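Local coordinates for K Homology domain-containing protein (Aeropyrum pernix, PDB 1TUA) that is of unknown biochemical function but, as a KH (K homology) domain protein, may bind RNA, at residues A64-A69 against E77-L82; L72-E77 against A139-Y144; I88-D93 against A149-I154. One frame throughout, in Å; residues are numbered along the deposited sequence.

Overall arrangement
Interactions 1 and 2 form a continuous core, their centres about 6 Å apart, whereas interaction 3 lies partly buried at the far side of a sheet. The first folds helix 57-72 against the short helix 76-79 through alanines, a valine, a leucine and a phenylalanine ring. The second carries the chain between those helices onto strand 137-141, with an aromatic face receiving a methyl group. Strand 87-93, the sheet neighbour of strand 137-141, is used in interaction 3, where a lysine's aliphatic chain lies on valines under helix 144-158. Together they illustrate how chemistry follows place: small and branched apolar residues between helices, an aromatic ring against the sheet of strands 87-93 and 137-141, and an amphipathic lysine near its edge.

Interaction 1 of 3, residues A64-A69 against E77-L82; sequences AEVVKA and EKAFRL
Val-66 and Ala-79 meet in the reversal of the chain between helix 57-72 and helix 76-79, which runs on into a 3-10 segment. Their CA atoms, 5.3 Å apart, are the closest CA pair between the two segments. The two methyls of Val-66 divide the work: with CG1 anti to the backbone N (chi1 170°), that branch faces Ala-79 CB at 4.0 Å and Phe-80 CD1 at 3.9 Å, while CG2 lies against Ala-79 O at 3.7 Å, with Leu-82 CB just beyond. Small residues let the two backbones come this close, and Ala-69 CB rests 3.8 Å from Ala-79 CB. Helix 57-72 belongs to an inner helical layer of the four-layer alpha-beta sandwich, touching strand 6-9 through Ala-64 and Val-67 and strand 87-93 through Glu-65 and Lys-68. Within this layer Leu-82 reaches back to the helix. Its CD1 presses on Ala-69 CB at 3.4 Å, a close fit for two methyl carbons, and Leu-82 CD1 also lies 3.6 Å from Glu-65 O. Phe-80 starts out pointing away from helix 57-72, yet its ring comes back beside Val-66 and also packs on Ile-29 of helix 24-33.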
loop_
_atom_site.group_PDB
_atom_site.type_symbol
_atom_site.label_atom_id
_atom_site.label_comp_id
_atom_site.label_asym_id
_atom_site.label_seq_id
_atom_site.Cartn_x
_atom_site.Cartn_y
_atom_site.Cartn_z
ATOM N N ALA A 64 -8.238 1.622 8.990
ATOM C CA ALA A 64 -8.933 1.346 7.733
ATOM C C ALA A 64 -7.942 1.137 6.586
ATOM O O ALA A 64 -8.196 0.345 5.675
ATOM C CB ALA A 64 -9.883 2.489 7.402
ATOM N N GLU A 65 -6.812 1.839 6.627
ATOM C CA GLU A 65 -5.811 1.689 5.572
ATOM C C GLU A 65 -5.160 0.316 5.656
ATOM O O GLU A 65 -4.863 -0.293 4.634
ATOM C CB GLU A 65 -4.751 2.786 5.663
ATOM C CG GLU A 65 -5.277 4.153 5.272
ATOM C CD GLU A 65 -5.702 4.219 3.814
ATOM O OE1 GLU A 65 -4.826 4.347 2.934
ATOM O OE2 GLU A 65 -6.917 4.130 3.540
ATOM N N VAL A 66 -4.950 -0.180 6.869
ATOM C CA VAL A 66 -4.360 -1.506 7.028
ATOM C C VAL A 66 -5.291 -2.539 6.390
ATOM O O VAL A 66 -4.847 -3.422 5.654
ATOM C CB VAL A 66 -4.150 -1.853 8.512
ATOM C CG1 VAL A 66 -3.761 -3.318 8.657
ATOM C CG2 VAL A 66 -3.075 -0.955 9.099
ATOM N N VAL A 67 -6.585 -2.424 6.670
ATOM C CA VAL A 67 -7.564 -3.347 6.094
ATOM C C VAL A 67 -7.536 -3.277 4.565
ATOM O O VAL A 67 -7.550 -4.302 3.885
ATOM C CB VAL A 67 -8.989 -3.023 6.584
ATOM C CG1 VAL A 67 -10.013 -3.830 5.779
ATOM C CG2 VAL A 67 -9.108 -3.344 8.076
ATOM N N LYS A 68 -7.501 -2.064 4.025
ATOM C CA LYS A 68 -7.471 -1.895 2.578
ATOM C C LYS A 68 -6.211 -2.526 1.996
ATOM O O LYS A 68 -6.266 -3.188 0.962
ATOM C CB LYS A 68 -7.531 -0.409 2.213
ATOM C CG LYS A 68 -7.464 -0.150 0.714
ATOM C CD LYS A 68 -7.496 1.344 0.407
ATOM C CE LYS A 68 -7.395 1.609 -1.098
ATOM N NZ LYS A 68 -7.306 3.073 -1.421
ATOM N N ALA A 69 -5.078 -2.326 2.665
ATOM C CA ALA A 69 -3.804 -2.882 2.208
ATOM C C ALA A 69 -3.823 -4.420 2.171
ATOM O O ALA A 69 -3.274 -5.033 1.252
ATOM C CB ALA A 69 -2.661 -2.385 3.102
ATOM N N GLU A 77 1.429 -8.616 8.162
ATOM C CA GLU A 77 2.701 -8.147 8.685
ATOM C C GLU A 77 3.242 -6.937 7.931
ATOM O O GLU A 77 3.814 -6.035 8.538
ATOM C CB GLU A 77 3.734 -9.275 8.655
ATOM C CG GLU A 77 3.434 -10.470 9.576
ATOM C CD GLU A 77 2.273 -11.344 9.100
ATOM O OE1 GLU A 77 1.989 -11.387 7.883
ATOM O OE2 GLU A 77 1.651 -12.013 9.954
ATOM N N LYS A 78 3.077 -6.911 6.612
ATOM C CA LYS A 78 3.560 -5.769 5.844
ATOM C C LYS A 78 2.569 -4.612 5.936
ATOM O O LYS A 78 2.965 -3.453 6.061
ATOM C CB LYS A 78 3.782 -6.157 4.384
ATOM C CG LYS A 78 5.017 -7.015 4.166
ATOM C CD LYS A 78 5.122 -7.472 2.722
ATOM C CE LYS A 78 6.455 -8.155 2.430
ATOM N NZ LYS A 78 7.587 -7.204 2.540
ATOM N N ALA A 79 1.278 -4.931 5.885
ATOM C CA ALA A 79 0.233 -3.908 5.964
ATOM C C ALA A 79 0.295 -3.091 7.260
ATOM O O ALA A 79 -0.035 -1.907 7.258
ATOM C CB ALA A 79 -1.146 -4.560 5.826
ATOM N N PHE A 80 0.711 -3.715 8.360
ATOM C CA PHE A 80 0.800 -3.018 9.648
ATOM C C PHE A 80 1.724 -1.805 9.602
ATOM O O PHE A 80 1.666 -0.932 10.470
ATOM C CB PHE A 80 1.274 -3.967 10.754
ATOM C CG PHE A 80 0.272 -5.026 11.123
ATOM C CD1 PHE A 80 -1.094 -4.765 11.079
ATOM C CD2 PHE A 80 0.699 -6.280 11.561
ATOM C CE1 PHE A 80 -2.029 -5.735 11.469
ATOM C CE2 PHE A 80 -0.227 -7.257 11.954
ATOM C CZ PHE A 80 -1.595 -6.980 11.907
ATOM N N ARG A 81 2.577 -1.751 8.585
ATOM C CA ARG A 81 3.490 -0.625 8.429
ATOM C C ARG A 81 2.698 0.673 8.305
ATOM O O ARG A 81 3.186 1.745 8.656
ATOM C CB ARG A 81 4.362 -0.825 7.184
ATOM C CG ARG A 81 5.250 0.369 6.835
ATOM C CD ARG A 81 6.210 0.021 5.710
ATOM N NE ARG A 81 6.964 1.187 5.261
ATOM C CZ ARG A 81 8.015 1.127 4.447
ATOM N NH1 ARG A 81 8.436 -0.047 3.995
ATOM N NH2 ARG A 81 8.641 2.240 4.085
ATOM N N LEU A 82 1.470 0.567 7.810
ATOM C CA LEU A 82 0.609 1.728 7.633
ATOM C C LEU A 82 0.171 2.363 8.949
ATOM O O LEU A 82 -0.400 3.455 8.953
ATOM C CB LEU A 82 -0.611 1.348 6.780
ATOM C CG LEU A 82 -0.260 1.156 5.293
ATOM C CD1 LEU A 82 -1.367 0.406 4.573
ATOM C CD2 LEU A 82 -0.019 2.510 4.651
#

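Interaction 2 of 3, residues L72-E77 against A139-Y144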
loop_
_atom_site.group_PDB
_atom_site.type_symbol
_atom_site.label_atom_id
_atom_site.label_comp_id
_atom_site.label_asym_id
_atom_site.label_seq_id
_atom_site.Cartn_x
_atom_site.Cartn_y
_atom_site.Cartn_z
ATOM N N LEU A 72 -5.895 -5.559 -0.731
ATOM C CA LEU A 72 -5.143 -5.400 -1.975
ATOM C C LEU A 72 -4.110 -6.499 -2.227
ATOM O O LEU A 72 -3.616 -6.648 -3.351
ATOM C CB LEU A 72 -4.461 -4.032 -2.001
ATOM C CG LEU A 72 -5.416 -2.860 -2.243
ATOM C CD1 LEU A 72 -4.710 -1.551 -1.952
ATOM C CD2 LEU A 72 -5.918 -2.901 -3.679
ATOM N N GLY A 73 -3.772 -7.265 -1.194
ATOM C CA GLY A 73 -2.818 -8.345 -1.384
ATOM C C GLY A 73 -1.665 -8.434 -0.402
ATOM O O GLY A 73 -0.999 -9.467 -0.328
ATOM N N PHE A 74 -1.412 -7.362 0.345
ATOM C CA PHE A 74 -0.328 -7.363 1.319
ATOM C C PHE A 74 -0.610 -8.288 2.494
ATOM O O PHE A 74 -1.731 -8.351 2.984
ATOM C CB PHE A 74 -0.119 -5.962 1.916
ATOM C CG PHE A 74 0.751 -5.052 1.092
ATOM C CD1 PHE A 74 2.104 -5.334 0.906
ATOM C CD2 PHE A 74 0.227 -3.887 0.544
ATOM C CE1 PHE A 74 2.923 -4.465 0.188
ATOM C CE2 PHE A 74 1.037 -3.006 -0.178
ATOM C CZ PHE A 74 2.389 -3.296 -0.355
ATOM N N PRO A 75 0.403 -9.039 2.946
ATOM C CA PRO A 75 0.143 -9.905 4.099
ATOM C C PRO A 75 0.016 -8.938 5.289
ATOM O O PRO A 75 0.595 -7.841 5.270
ATOM C CB PRO A 75 1.405 -10.772 4.178
ATOM C CG PRO A 75 2.459 -9.925 3.521
ATOM C CD PRO A 75 1.714 -9.335 2.347
ATOM N N PRO A 76 -0.744 -9.314 6.328
ATOM C CA PRO A 76 -0.903 -8.428 7.487
ATOM C C PRO A 76 0.389 -7.801 8.019
ATOM O O PRO A 76 0.436 -6.603 8.293
ATOM C CB PRO A 76 -1.568 -9.331 8.513
ATOM C CG PRO A 76 -2.455 -10.168 7.649
ATOM C CD PRO A 76 -1.553 -10.535 6.491
ATOM N N GLU A 77 1.429 -8.616 8.162
ATOM C CA GLU A 77 2.701 -8.147 8.685
ATOM C C GLU A 77 3.242 -6.937 7.931
ATOM O O GLU A 77 3.814 -6.035 8.538
ATOM C CB GLU A 77 3.734 -9.275 8.655
ATOM C CG GLU A 77 3.434 -10.470 9.576
ATOM C CD GLU A 77 2.273 -11.344 9.100
ATOM O OE1 GLU A 77 1.989 -11.387 7.883
ATOM O OE2 GLU A 77 1.651 -12.013 9.954
ATOM N N ALA A 139 -0.024 -2.130 -5.165
ATOM C CA ALA A 139 -0.112 -1.344 -3.937
ATOM C C ALA A 139 1.280 -1.024 -3.400
ATOM O O ALA A 139 2.176 -1.873 -3.418
ATOM C CB ALA A 139 -0.921 -2.111 -2.892
ATOM N N ILE A 140 1.441 0.198 -2.899
ATOM C CA ILE A 140 2.721 0.674 -2.389
ATOM C C ILE A 140 2.574 1.303 -1.010
ATOM O O ILE A 140 1.679 2.111 -0.789
ATOM C CB ILE A 140 3.291 1.760 -3.331
ATOM C CG1 ILE A 140 3.384 1.216 -4.759
ATOM C CG2 ILE A 140 4.642 2.250 -2.819
ATOM C CD1 ILE A 140 3.489 2.309 -5.824
ATOM N N ILE A 141 3.470 0.945 -0.097
ATOM C CA ILE A 141 3.468 1.508 1.250
ATOM C C ILE A 141 4.813 2.172 1.513
ATOM O O ILE A 141 5.860 1.539 1.362
ATOM C CB ILE A 141 3.257 0.423 2.337
ATOM C CG1 ILE A 141 1.879 -0.240 2.172
ATOM C CG2 ILE A 141 3.388 1.060 3.721
ATOM C CD1 ILE A 141 1.696 -1.503 2.995
ATOM N N GLY A 142 4.780 3.444 1.905
ATOM C CA GLY A 142 6.003 4.180 2.208
ATOM C C GLY A 142 5.652 5.611 2.574
ATOM O O GLY A 142 4.467 5.945 2.617
ATOM N N ASP A 143 6.636 6.467 2.858
ATOM C CA ASP A 143 6.273 7.849 3.162
ATOM C C ASP A 143 5.881 8.509 1.846
ATOM O O ASP A 143 6.178 7.987 0.769
ATOM C CB ASP A 143 7.399 8.627 3.891
ATOM C CG ASP A 143 8.679 8.737 3.093
ATOM O OD1 ASP A 143 8.637 9.182 1.929
ATOM O OD2 ASP A 143 9.744 8.392 3.645
ATOM N N TYR A 144 5.201 9.645 1.931
ATOM C CA TYR A 144 4.713 10.338 0.746
ATOM C C TYR A 144 5.616 10.409 -0.482
ATOM O O TYR A 144 5.246 9.930 -1.551
ATOM C CB TYR A 144 4.276 11.761 1.101
ATOM C CG TYR A 144 3.641 12.457 -0.075
ATOM C CD1 TYR A 144 2.394 12.058 -0.552
ATOM C CD2 TYR A 144 4.316 13.465 -0.759
ATOM C CE1 TYR A 144 1.836 12.640 -1.685
ATOM C CE2 TYR A 144 3.767 14.055 -1.896
ATOM C CZ TYR A 144 2.530 13.637 -2.353
ATOM O OH TYR A 144 1.990 14.208 -3.482
#
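Phe-74 puts one face of its ring beneath the end of Ile-141, whose CD1 stands 3.8 Å from the ring centroid and only 18° off the ring normal, a CH-pi contact displaced toward the rim. The nearest ring carbon to that methyl is CE2, and the same CE2 of Phe-74 meets Ala-139 CB at 3.5 Å. Ala-139 thus serves two partners, because Leu-72 CD1 touches its CB as well, at 3.9 Å. Ring carbon CZ of Phe-74 comes within 3.4 Å of Ala-139 O at an oblique angle, while the backbone N of Ile-140 lies near the ring plane at the edge.

Ile-141 delivers its methyl by having CG1 anti to the carbonyl carbon (chi1 -63°), from where the branch runs on to the ring. Ala-139 and Ile-141 share one face of strand 137-141, and Ile-140 between them points to the other, where it packs on helix 144-158. The position of Phe-74 is set by the chain before it. Gly-73, with positive phi, ends helix 57-72 in a Schellman motif, and Phe-74 N probably donates a hydrogen bond to Ala-69 O. Pro-75 follows as N-cap of helix 76-79, so the ring projects from a short linker fixed at both ends by helix termini. Around the first shell, Tyr-130 and Asn-132 of the next strand also touch Phe-74, and Leu-72 leans on Leu-89 and Val-91 of strand 87-93.

All contacts between side chains are apolar, all five touching residues are buried, and the polar backbone atoms near the ring make no hydrogen bond to the other segment. The cohesion between linker and sheet therefore probably rests on dispersion and on the fit of a methyl to an aromatic face.

Interaction 3 of 3, residues I88-D93 against A149-I154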
loop_
_atom_site.group_PDB
_atom_site.type_symbol
_atom_site.label_atom_id
_atom_site.label_comp_id
_atom_site.label_asym_id
_atom_site.label_seq_id
_atom_site.Cartn_x
_atom_site.Cartn_y
_atom_site.Cartn_z
ATOM N N ILE A 88 2.087 5.925 4.123
ATOM C CA ILE A 88 0.817 5.986 3.413
ATOM C C ILE A 88 0.696 4.841 2.401
ATOM O O ILE A 88 1.664 4.148 2.088
ATOM C CB ILE A 88 0.641 7.327 2.645
ATOM C CG1 ILE A 88 1.681 7.429 1.529
ATOM C CG2 ILE A 88 0.766 8.503 3.605
ATOM C CD1 ILE A 88 1.432 8.558 0.565
ATOM N N LEU A 89 -0.512 4.661 1.892
ATOM C CA LEU A 89 -0.788 3.624 0.915
ATOM C C LEU A 89 -1.139 4.277 -0.415
ATOM O O LEU A 89 -2.046 5.107 -0.486
ATOM C CB LEU A 89 -1.960 2.766 1.387
ATOM C CG LEU A 89 -2.515 1.728 0.408
ATOM C CD1 LEU A 89 -1.469 0.654 0.128
ATOM C CD2 LEU A 89 -3.772 1.106 1.014
ATOM N N VAL A 90 -0.405 3.911 -1.460
ATOM C CA VAL A 90 -0.651 4.433 -2.798
ATOM C C VAL A 90 -0.920 3.238 -3.686
ATOM O O VAL A 90 -0.268 2.204 -3.550
ATOM C CB VAL A 90 0.557 5.198 -3.335
ATOM C CG1 VAL A 90 0.342 5.540 -4.807
ATOM C CG2 VAL A 90 0.755 6.461 -2.517
ATOM N N VAL A 91 -1.883 3.372 -4.591
ATOM C CA VAL A 91 -2.226 2.264 -5.473
ATOM C C VAL A 91 -2.191 2.647 -6.938
ATOM O O VAL A 91 -2.646 3.724 -7.319
ATOM C CB VAL A 91 -3.638 1.718 -5.157
ATOM C CG1 VAL A 91 -3.986 0.580 -6.111
ATOM C CG2 VAL A 91 -3.706 1.240 -3.715
ATOM N N VAL A 92 -1.635 1.756 -7.752
ATOM C CA VAL A 92 -1.581 1.953 -9.193
ATOM C C VAL A 92 -2.531 0.922 -9.796
ATOM O O VAL A 92 -2.308 -0.283 -9.676
ATOM C CB VAL A 92 -0.162 1.719 -9.748
ATOM C CG1 VAL A 92 -0.179 1.763 -11.266
ATOM C CG2 VAL A 92 0.780 2.784 -9.213
ATOM N N ASP A 93 -3.613 1.393 -10.406
ATOM C CA ASP A 93 -4.569 0.477 -11.019
ATOM C C ASP A 93 -4.105 0.274 -12.457
ATOM O O ASP A 93 -4.233 1.173 -13.292
ATOM C CB ASP A 93 -5.981 1.067 -11.005
ATOM C CG ASP A 93 -7.035 0.046 -11.401
ATOM O OD1 ASP A 93 -6.861 -0.612 -12.449
ATOM O OD2 ASP A 93 -8.035 -0.102 -10.666
ATOM N N ALA A 149 7.436 8.222 -5.635
ATOM C CA ALA A 149 8.553 7.912 -6.533
ATOM C C ALA A 149 8.360 6.503 -7.094
ATOM O O ALA A 149 8.513 6.269 -8.296
ATOM C CB ALA A 149 9.875 8.003 -5.780
ATOM N N ALA A 150 8.016 5.564 -6.216
ATOM C CA ALA A 150 7.785 4.178 -6.614
ATOM C C ALA A 150 6.600 4.085 -7.585
ATOM O O ALA A 150 6.633 3.335 -8.561
ATOM C CB ALA A 150 7.515 3.325 -5.374
ATOM N N LYS A 151 5.550 4.850 -7.301
ATOM C CA LYS A 151 4.355 4.859 -8.135
ATOM C C LYS A 151 4.728 5.241 -9.563
ATOM O O LYS A 151 4.303 4.603 -10.530
ATOM C CB LYS A 151 3.346 5.864 -7.577
ATOM C CG LYS A 151 2.075 6.032 -8.398
ATOM C CD LYS A 151 1.228 7.168 -7.831
ATOM C CE LYS A 151 -0.073 7.353 -8.602
ATOM N NZ LYS A 151 -1.077 6.291 -8.299
ATOM N N GLN A 152 5.528 6.295 -9.684
ATOM C CA GLN A 152 5.963 6.771 -10.984
ATOM C C GLN A 152 6.769 5.690 -11.713
ATOM O O GLN A 152 6.528 5.423 -12.894
ATOM C CB GLN A 152 6.787 8.050 -10.802
ATOM C CG GLN A 152 7.334 8.640 -12.081
ATOM C CD GLN A 152 8.069 9.945 -11.841
ATOM O OE1 GLN A 152 8.805 10.090 -10.861
ATOM N NE2 GLN A 152 7.886 10.898 -12.743
ATOM N N ALA A 153 7.714 5.061 -11.012
ATOM C CA ALA A 153 8.528 4.008 -11.616
ATOM C C ALA A 153 7.642 2.861 -12.115
ATOM O O ALA A 153 7.847 2.336 -13.215
ATOM C CB ALA A 153 9.546 3.490 -10.610
ATOM N N ILE A 154 6.659 2.474 -11.302
ATOM C CA ILE A 154 5.735 1.408 -11.678
ATOM C C ILE A 154 4.943 1.816 -12.920
ATOM O O ILE A 154 4.778 1.025 -13.846
ATOM C CB ILE A 154 4.738 1.091 -10.544
ATOM C CG1 ILE A 154 5.485 0.538 -9.325
ATOM C CG2 ILE A 154 3.688 0.099 -11.041
ATOM C CD1 ILE A 154 6.164 -0.786 -9.577
#
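Lys-151 lies over Val-90 and Val-92 in a helix-on-sheet contact, partly buried, between helix 144-158 and strand 87-93, one of the two outer strands of its sheet. Strand and helix segments run almost parallel, 11° apart, with their axes approaching to 9.1 Å. Alternation along the strand turns Val-90 and Val-92 toward the helix and Val-91 toward helix 57-72, where it meets Leu-72.

The lysine does most of the touching with its methylenes. Its CD sits 3.5 Å from Val-90 CG1, the two side chains crossing at about a right angle, and Lys-151 CG lies 3.6 Å from Val-92 CG2. The chain is extended through its first three torsions and bends only at the last (chi4 75°), which brings the ammonium back to the strand. There Lys-151 NZ is 3.2 Å from Val-91 O, but the angle is too poor for a hydrogen bond, so any attraction is at most electrostatic. Were Lys-151 cut back to an alanine, the methyls of Val-90 and Val-92 would probably lose their aliphatic cover and the Val-91 carbonyl its nearby positive charge. Further along the helix, Ile-154 CG2 adds a looser contact, 4.2 Å from Val-92 CG1.

Outward from this pair, Ile-154 packs on Ile-123 of helix 118-127, and Ala-149 and Ala-153 back onto helix 163-188. Strand 87-93 is held to strand 137-141 by backbone bonds such as those of Val-90 with Ile-140 and Val-92 with Val-138. Helices laid over one face of an antiparallel sheet with strand order 1-3-2, the last of them following the third strand, are characteristic of the type I KH fold.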